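Local coordinates for putative adhesin (Bacteroides thetaiotaomicron, PDB 4QDG), which is a putative lipoprotein adhesin of the FimB/Mfa2 family, probably serving as an anchor or other pilus component at the bacterial outer membrane, at residues D176-F181 / T223-R229. Sequence-based numbering, arbitrary orientation.
Sequences DDNILF and TSRLMVR
Asp176 OD1 is gripped by two donors: Arg229 NH2 at 2.8 Å, in a salt bridge, and the backbone N of Asp177. Both come from the same face of the carboxylate, the arginine on its syn side and the amide on its anti side. Here, in a β-rich protein whose family belongs to the transthyretin clan, consistent with β-sandwich domains, the connection between strands 170-176 and 180-181 packs against the loop that follows strand 213-223, and nearly every touching residue is buried. The carboxylate and guanidinium planes are close to coplanar, and the N-H is reasonably straight (158°). NH2 also makes a weak bond to Asp177 O, so one arginine nitrogen ties a charge and a backbone carbonyl together. The chain of Arg229 bends at chi2 and turns back toward its own loop, where NH1 donates to Met227 O in the guanidinium plane. A water bridges the remaining carboxylate oxygen: it donates to Asp176 OD2 and to Arg225 O, and accepts from Met227 N and Arg229 NH1.

Asn178 suits a place that needs both a donor and an acceptor. With CG set between the backbone N and the carbonyl carbon (chi1 63°), ND2 reaches Arg225 O at 3.0 Å along a nearly straight N-H, approaching from above that carbonyl's plane, while OD1 takes a hydrogen bond from the hydroxyl of Tyr195. The short side chain of Ser224 puts OG, anti to the backbone N (chi1 -179°), 2.7 Å from Asn178 O, to which it donates. Ser224 O accepts from ND2 of Asn151, a magnesium-site residue that Leu226 also touches. Arg225's extended chain carries its guanidinium to a salt bridge with Asp274, while its CB and CD lie against the CE2 end of the Phe181 ring, CB at the edge, 3.7 Å from CE2.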
loop_
_atom_site.group_PDB
_atom_site.type_symbol
_atom_site.label_atom_id
_atom_site.label_comp_id
_atom_site.label_asym_id
_atom_site.label_seq_id
_atom_site.Cartn_x
_atom_site.Cartn_y
_atom_site.Cartn_z
ATOM N N ASP A 176 0.149 -2.214 13.798
ATOM C CA ASP A 176 -0.985 -2.679 12.998
ATOM C C ASP A 176 -0.948 -4.171 12.916
ATOM O O ASP A 176 0.045 -4.775 13.290
ATOM C CB ASP A 176 -0.939 -2.058 11.570
ATOM C CG ASP A 176 -2.273 -1.960 10.853
ATOM O OD1 ASP A 176 -3.245 -2.662 11.276
ATOM O OD2 ASP A 176 -2.382 -1.128 9.928
ATOM N N ASP A 177 -2.030 -4.772 12.424
ATOM C CA ASP A 177 -2.125 -6.203 12.180
ATOM C C ASP A 177 -2.593 -6.320 10.729
ATOM O O ASP A 177 -3.770 -6.545 10.461
ATOM C CB ASP A 177 -3.056 -6.890 13.217
ATOM C CG ASP A 177 -3.073 -8.410 13.146
ATOM O OD1 ASP A 177 -2.734 -8.968 12.066
ATOM O OD2 ASP A 177 -3.451 -9.049 14.162
ATOM N N ASN A 178 -1.672 -6.090 9.784
ATOM C CA ASN A 178 -2.045 -6.029 8.368
ATOM C C ASN A 178 -1.029 -6.670 7.408
ATOM O O ASN A 178 -0.967 -6.246 6.267
ATOM C CB ASN A 178 -2.228 -4.528 7.982
ATOM C CG ASN A 178 -0.985 -3.678 8.098
ATOM O OD1 ASN A 178 -0.041 -4.035 8.790
ATOM N ND2 ASN A 178 -0.956 -2.514 7.416
ATOM N N ILE A 179 -0.248 -7.673 7.837
ATOM C CA ILE A 179 0.789 -8.235 6.968
ATOM C C ILE A 179 0.375 -9.575 6.314
ATOM O O ILE A 179 1.164 -10.125 5.537
ATOM C CB ILE A 179 2.163 -8.356 7.669
ATOM C CG1 ILE A 179 2.181 -9.437 8.762
ATOM C CG2 ILE A 179 2.661 -6.996 8.148
ATOM C CD1 ILE A 179 3.531 -10.103 8.911
ATOM N N LEU A 180 -0.850 -10.069 6.594
ATOM C CA LEU A 180 -1.373 -11.303 6.005
ATOM C C LEU A 180 -2.649 -11.017 5.222
ATOM O O LEU A 180 -3.612 -10.495 5.780
ATOM C CB LEU A 180 -1.627 -12.378 7.084
ATOM C CG LEU A 180 -2.075 -13.769 6.587
ATOM C CD1 LEU A 180 -0.992 -14.442 5.723
ATOM C CD2 LEU A 180 -2.454 -14.691 7.774
ATOM N N PHE A 181 -2.640 -11.357 3.929
ATOM C CA PHE A 181 -3.791 -11.178 3.043
ATOM C C PHE A 181 -4.444 -12.511 2.704
ATOM O O PHE A 181 -3.734 -13.468 2.388
ATOM C CB PHE A 181 -3.375 -10.492 1.723
ATOM C CG PHE A 181 -2.863 -9.083 1.836
ATOM C CD1 PHE A 181 -1.511 -8.833 2.060
ATOM C CD2 PHE A 181 -3.717 -7.997 1.655
ATOM C CE1 PHE A 181 -1.035 -7.521 2.145
ATOM C CE2 PHE A 181 -3.235 -6.683 1.726
ATOM C CZ PHE A 181 -1.897 -6.454 1.954
ATOM N N THR A 223 4.200 0.842 5.073
ATOM C CA THR A 223 3.336 -0.184 5.672
ATOM C C THR A 223 2.554 -0.963 4.627
ATOM O O THR A 223 2.503 -0.593 3.450
ATOM C CB THR A 223 2.315 0.470 6.663
ATOM O OG1 THR A 223 1.272 1.122 5.932
ATOM C CG2 THR A 223 2.961 1.468 7.677
ATOM N N SER A 224 1.873 -2.004 5.092
ATOM C CA SER A 224 0.987 -2.801 4.262
ATOM C C SER A 224 -0.399 -2.066 4.214
ATOM O O SER A 224 -0.476 -0.868 4.516
ATOM C CB SER A 224 0.909 -4.227 4.810
ATOM O OG SER A 224 0.076 -5.077 4.050
ATOM N N ARG A 225 -1.469 -2.768 3.827
ATOM C CA ARG A 225 -2.790 -2.173 3.599
ATOM C C ARG A 225 -3.443 -1.533 4.847
ATOM O O ARG A 225 -3.489 -2.115 5.943
ATOM C CB ARG A 225 -3.739 -3.203 2.970
ATOM C CG ARG A 225 -4.932 -2.590 2.290
ATOM C CD ARG A 225 -5.871 -3.617 1.727
ATOM N NE ARG A 225 -7.045 -2.989 1.105
ATOM C CZ ARG A 225 -8.095 -3.664 0.650
ATOM N NH1 ARG A 225 -8.149 -4.986 0.771
ATOM N NH2 ARG A 225 -9.115 -3.021 0.098
ATOM N N LEU A 226 -3.954 -0.319 4.638
ATOM C CA LEU A 226 -4.712 0.452 5.623
ATOM C C LEU A 226 -6.201 0.157 5.411
ATOM O O LEU A 226 -6.735 0.418 4.327
ATOM C CB LEU A 226 -4.428 1.941 5.474
ATOM C CG LEU A 226 -2.994 2.394 5.783
ATOM C CD1 LEU A 226 -2.816 3.896 5.420
ATOM C CD2 LEU A 226 -2.634 2.078 7.260
HETATM N N MSE A 227 -6.846 -0.492 6.394
HETATM C CA MSE A 227 -8.254 -0.863 6.318
HETATM C C MSE A 227 -9.037 -0.488 7.556
HETATM O O MSE A 227 -8.552 -0.664 8.665
HETATM C CB MSE A 227 -8.425 -2.391 6.127
HETATM C CG MSE A 227 -7.876 -2.913 4.821
HETATM SE SE MSE A 227 -8.572 -4.671 4.359
HETATM C CE MSE A 227 -10.415 -4.156 3.633
ATOM N N VAL A 228 -10.292 -0.071 7.368
ATOM C CA VAL A 228 -11.241 0.104 8.471
ATOM C C VAL A 228 -11.795 -1.306 8.766
ATOM O O VAL A 228 -12.363 -1.935 7.872
ATOM C CB VAL A 228 -12.389 1.098 8.128
ATOM C CG1 VAL A 228 -13.448 1.099 9.229
ATOM C CG2 VAL A 228 -11.864 2.505 7.890
ATOM N N ARG A 229 -11.601 -1.815 9.966
ATOM C CA ARG A 229 -12.160 -3.116 10.377
ATOM C C ARG A 229 -12.411 -3.080 11.866
ATOM O O ARG A 229 -11.803 -2.266 12.554
ATOM C CB ARG A 229 -11.286 -4.315 9.975
ATOM C CG ARG A 229 -9.912 -4.301 10.610
ATOM C CD ARG A 229 -8.906 -4.728 9.582
ATOM N NE ARG A 229 -7.571 -4.939 10.152
ATOM C CZ ARG A 229 -6.602 -4.032 10.156
ATOM N NH1 ARG A 229 -6.826 -2.808 9.705
ATOM N NH2 ARG A 229 -5.402 -4.340 10.616
HETATM O O HOH W 1 -4.609 -1.493 8.441
#